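Local structure of invasion protein InvA (Salmonella enterica, 2X49) at residues 287-299 and 310-322. The protein takes part, as an export-apparatus protein of the Salmonella type III secretion system, in invasion of intestinal epithelial cells, its C-terminal domain being present here. Residues are numbered along the deposited sequence; the frame is centred on the assembly and turned at random.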
# COMPACT_ATOMS: atom_id res chain seq x y z
N HIS A 287 5.66 7.43 -5.55
CA HIS A 287 4.37 7.49 -4.83
C HIS A 287 4.21 6.45 -3.76
O HIS A 287 3.59 6.75 -2.73
CB HIS A 287 3.18 7.46 -5.79
CG HIS A 287 3.21 8.58 -6.78
ND1 HIS A 287 2.41 8.61 -7.90
CD2 HIS A 287 3.99 9.68 -6.83
CE1 HIS A 287 2.69 9.70 -8.60
NE2 HIS A 287 3.65 10.37 -7.97
N LYS A 288 4.75 5.24 -3.98
CA LYS A 288 4.59 4.17 -2.97
C LYS A 288 5.30 4.49 -1.69
O LYS A 288 5.04 3.88 -0.67
CB LYS A 288 5.06 2.79 -3.43
CG LYS A 288 6.46 2.71 -3.82
CD LYS A 288 6.88 1.27 -4.23
CE LYS A 288 8.35 1.19 -4.56
NZ LYS A 288 9.12 1.26 -3.29
N ASP A 289 6.19 5.48 -1.76
CA ASP A 289 7.07 5.86 -0.62
C ASP A 289 6.60 7.13 0.08
O ASP A 289 7.27 7.69 0.99
CB ASP A 289 8.53 5.99 -1.08
CG ASP A 289 9.13 4.62 -1.51
OD1 ASP A 289 9.17 3.68 -0.69
OD2 ASP A 289 9.58 4.50 -2.68
N LEU A 290 5.47 7.59 -0.38
CA LEU A 290 4.76 8.79 0.14
C LEU A 290 3.43 8.45 0.74
O LEU A 290 2.89 7.41 0.47
CB LEU A 290 4.50 9.79 -0.99
CG LEU A 290 5.72 10.49 -1.60
CD1 LEU A 290 5.41 11.35 -2.84
CD2 LEU A 290 6.53 11.31 -0.57
N VAL A 291 2.91 9.40 1.50
CA VAL A 291 1.47 9.39 1.80
C VAL A 291 0.91 10.77 1.57
O VAL A 291 1.60 11.79 1.70
CB VAL A 291 1.14 8.91 3.23
CG1 VAL A 291 1.54 7.40 3.40
CG2 VAL A 291 1.81 9.81 4.27
N LEU A 292 -0.37 10.80 1.22
CA LEU A 292 -1.09 12.07 1.15
C LEU A 292 -1.81 12.26 2.49
O LEU A 292 -2.37 11.36 2.96
CB LEU A 292 -2.11 12.02 0.02
CG LEU A 292 -2.74 13.26 -0.51
CD1 LEU A 292 -1.71 14.37 -0.83
CD2 LEU A 292 -3.44 12.77 -1.78
N LEU A 293 -1.69 13.45 3.06
CA LEU A 293 -2.29 13.77 4.38
C LEU A 293 -3.46 14.70 4.22
O LEU A 293 -3.37 15.73 3.59
CB LEU A 293 -1.26 14.48 5.28
CG LEU A 293 0.01 13.72 5.63
CD1 LEU A 293 0.92 14.57 6.57
CD2 LEU A 293 -0.37 12.38 6.25
N THR A 294 -4.54 14.32 4.85
CA THR A 294 -5.76 15.12 4.81
C THR A 294 -6.61 15.02 6.05
O THR A 294 -6.36 14.24 6.94
CB THR A 294 -6.61 14.76 3.63
OG1 THR A 294 -7.48 15.87 3.36
CG2 THR A 294 -7.33 13.49 3.93
N SER A 295 -7.66 15.82 6.09
CA SER A 295 -8.64 15.77 7.18
C SER A 295 -9.41 14.46 7.16
O SER A 295 -9.63 13.85 6.11
CB SER A 295 -9.64 16.93 7.11
OG SER A 295 -9.02 18.23 7.22
N VAL A 296 -9.82 14.01 8.34
CA VAL A 296 -10.54 12.74 8.42
C VAL A 296 -11.84 12.79 7.61
O VAL A 296 -12.26 11.80 7.06
CB VAL A 296 -10.87 12.25 9.88
CG1 VAL A 296 -11.81 13.22 10.55
CG2 VAL A 296 -11.46 10.86 9.80
N ASP A 297 -12.47 13.94 7.55
CA ASP A 297 -13.78 14.02 6.85
C ASP A 297 -13.73 13.76 5.35
O ASP A 297 -14.74 13.38 4.75
CB ASP A 297 -14.61 15.26 7.23
CG ASP A 297 -14.02 16.58 6.77
OD1 ASP A 297 -12.86 16.64 6.36
OD2 ASP A 297 -14.75 17.60 6.90
N VAL A 298 -12.56 13.94 4.76
CA VAL A 298 -12.43 13.83 3.29
C VAL A 298 -11.52 12.66 2.84
O VAL A 298 -11.46 12.29 1.64
CB VAL A 298 -11.97 15.15 2.64
CG1 VAL A 298 -13.06 16.25 2.77
CG2 VAL A 298 -10.61 15.58 3.20
N ARG A 299 -10.79 12.08 3.79
CA ARG A 299 -9.75 11.05 3.49
C ARG A 299 -10.22 9.96 2.51
O ARG A 299 -9.62 9.77 1.44
CB ARG A 299 -9.23 10.36 4.78
CG ARG A 299 -7.95 9.51 4.59
CD ARG A 299 -7.90 8.33 5.49
NE ARG A 299 -8.90 7.30 5.22
CZ ARG A 299 -8.84 6.36 4.29
NH1 ARG A 299 -7.77 6.27 3.49
NH2 ARG A 299 -9.85 5.50 4.14
N PHE A 310 -3.60 7.08 -9.75
CA PHE A 310 -2.50 7.00 -8.75
C PHE A 310 -2.72 5.90 -7.72
O PHE A 310 -2.90 6.20 -6.55
CB PHE A 310 -2.33 8.34 -8.04
CG PHE A 310 -2.05 9.44 -8.99
CD1 PHE A 310 -0.89 9.44 -9.74
CD2 PHE A 310 -2.96 10.45 -9.20
CE1 PHE A 310 -0.64 10.43 -10.70
CE2 PHE A 310 -2.70 11.46 -10.15
CZ PHE A 310 -1.53 11.45 -10.90
N PRO A 311 -2.67 4.64 -8.17
CA PRO A 311 -3.09 3.53 -7.34
C PRO A 311 -2.19 3.25 -6.13
O PRO A 311 -2.64 2.63 -5.17
CB PRO A 311 -3.10 2.34 -8.31
CG PRO A 311 -2.18 2.74 -9.43
CD PRO A 311 -2.38 4.24 -9.55
N ASP A 312 -0.99 3.77 -6.19
CA ASP A 312 0.03 3.45 -5.19
C ASP A 312 0.22 4.56 -4.20
O ASP A 312 1.08 4.46 -3.33
CB ASP A 312 1.36 3.14 -5.90
CG ASP A 312 1.25 1.91 -6.79
OD1 ASP A 312 0.45 0.99 -6.49
OD2 ASP A 312 1.96 1.86 -7.80
N LEU A 313 -0.63 5.57 -4.30
CA LEU A 313 -0.54 6.72 -3.35
C LEU A 313 -1.58 6.61 -2.25
O LEU A 313 -2.75 6.91 -2.46
CB LEU A 313 -0.69 8.07 -4.10
CG LEU A 313 -0.53 9.35 -3.31
CD1 LEU A 313 0.77 9.37 -2.49
CD2 LEU A 313 -0.56 10.52 -4.30
N GLU A 314 -1.15 6.18 -1.08
CA GLU A 314 -2.12 6.04 0.04
C GLU A 314 -2.38 7.42 0.67
O GLU A 314 -1.64 8.41 0.52
CB GLU A 314 -1.72 5.02 1.05
CG GLU A 314 -1.41 3.63 0.49
CD GLU A 314 -2.46 3.00 -0.43
OE1 GLU A 314 -3.67 3.34 -0.33
OE2 GLU A 314 -2.08 2.11 -1.25
N VAL A 315 -3.56 7.46 1.28
CA VAL A 315 -4.11 8.68 1.87
C VAL A 315 -4.41 8.42 3.34
O VAL A 315 -5.19 7.56 3.66
CB VAL A 315 -5.39 9.17 1.12
CG1 VAL A 315 -5.80 10.53 1.67
CG2 VAL A 315 -5.21 9.20 -0.46
N LEU A 316 -3.73 9.17 4.19
CA LEU A 316 -3.91 9.12 5.68
C LEU A 316 -4.55 10.38 6.20
O LEU A 316 -4.35 11.47 5.68
CB LEU A 316 -2.57 8.89 6.40
CG LEU A 316 -1.72 7.65 6.03
CD1 LEU A 316 -0.54 7.42 6.99
CD2 LEU A 316 -2.54 6.40 5.91
N SER A 317 -5.31 10.21 7.29
CA SER A 317 -5.85 11.36 7.97
C SER A 317 -4.87 11.90 9.01
O SER A 317 -3.98 11.21 9.48
CB SER A 317 -7.18 11.03 8.59
OG SER A 317 -6.97 10.18 9.70
N PHE A 318 -5.06 13.16 9.38
CA PHE A 318 -4.23 13.80 10.41
C PHE A 318 -4.26 13.01 11.72
O PHE A 318 -3.26 12.87 12.43
CB PHE A 318 -4.64 15.26 10.64
CG PHE A 318 -4.57 16.15 9.41
CD1 PHE A 318 -3.49 16.11 8.54
CD2 PHE A 318 -5.60 17.02 9.11
CE1 PHE A 318 -3.44 16.97 7.43
CE2 PHE A 318 -5.56 17.88 7.99
CZ PHE A 318 -4.49 17.83 7.14
N GLY A 319 -5.43 12.47 12.06
CA GLY A 319 -5.55 11.65 13.27
C GLY A 319 -4.80 10.33 13.22
O GLY A 319 -4.35 9.77 14.22
N GLU A 320 -4.71 9.82 12.02
CA GLU A 320 -4.06 8.54 11.77
C GLU A 320 -2.58 8.62 12.06
O GLU A 320 -1.99 7.61 12.43
CB GLU A 320 -4.36 7.97 10.39
CG GLU A 320 -5.78 7.31 10.35
CD GLU A 320 -6.26 6.92 8.93
OE1 GLU A 320 -5.59 7.23 7.94
OE2 GLU A 320 -7.39 6.37 8.83
N ILE A 321 -2.02 9.82 11.97
CA ILE A 321 -0.56 10.01 12.20
C ILE A 321 -0.25 10.73 13.53
O ILE A 321 0.80 11.33 13.70
CB ILE A 321 0.17 10.73 10.99
CG1 ILE A 321 -0.30 12.18 10.86
CG2 ILE A 321 -0.03 9.92 9.69
CD1 ILE A 321 0.71 13.09 10.20
N ALA A 322 -1.16 10.59 14.50
CA ALA A 322 -1.01 11.21 15.82
C ALA A 322 0.24 10.73 16.56
O ALA A 322 0.86 11.47 17.33
CB ALA A 322 -2.29 10.98 16.68
O HOH W 1 0.58 6.00 -8.27
O HOH W 2 1.66 5.38 -0.71
O HOH W 3 -8.20 13.93 11.11
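Leu292 pairs with Val315, its N and O bonded to the flanking Glu314 O and Leu316 N, where strands 291-294 and 314-317, joined through helix 299-306 as a beta-alpha-beta unit, lie parallel at one side of a four-stranded sheet. The bond from Leu292 N is nearly straight (2.8 Å to Glu314 O, 176°). Branched apolar residues suit both faces of this buried pair. On one, Leu292 CD2 lies alongside Val315 CG2; on the other, Val291 CG1 meets Leu316 CD1, with Phe230 of helix 223-231 packed against both residues. Leu293 CD1 reaches Ile321 CD1 (3.9 Å), the two side chains crossing at about a right angle.

Where the strands end, the Phe318 ring covers the Thr294 carbonyl, whose oxygen sits 3.5 Å above the ring centre and also accepts the N-H of Phe318. Ser317 suits the turn that follows: its OG accepts the N-H of Glu320 in an ST motif, while Glu320 OE1 takes the N-H of Ser317. Arg299, long enough to span from its helix, sets CG anti to its backbone N (chi1 -168°), against Val315 CG1, then bends at chi2 and chi3. Glu216 and Glu187 also bind its guanidinium, whose NH1 donates to Val315 O (2.9 Å), the oxygen lying near the guanidinium plane but NH1 tilted 22° from the carbonyl plane.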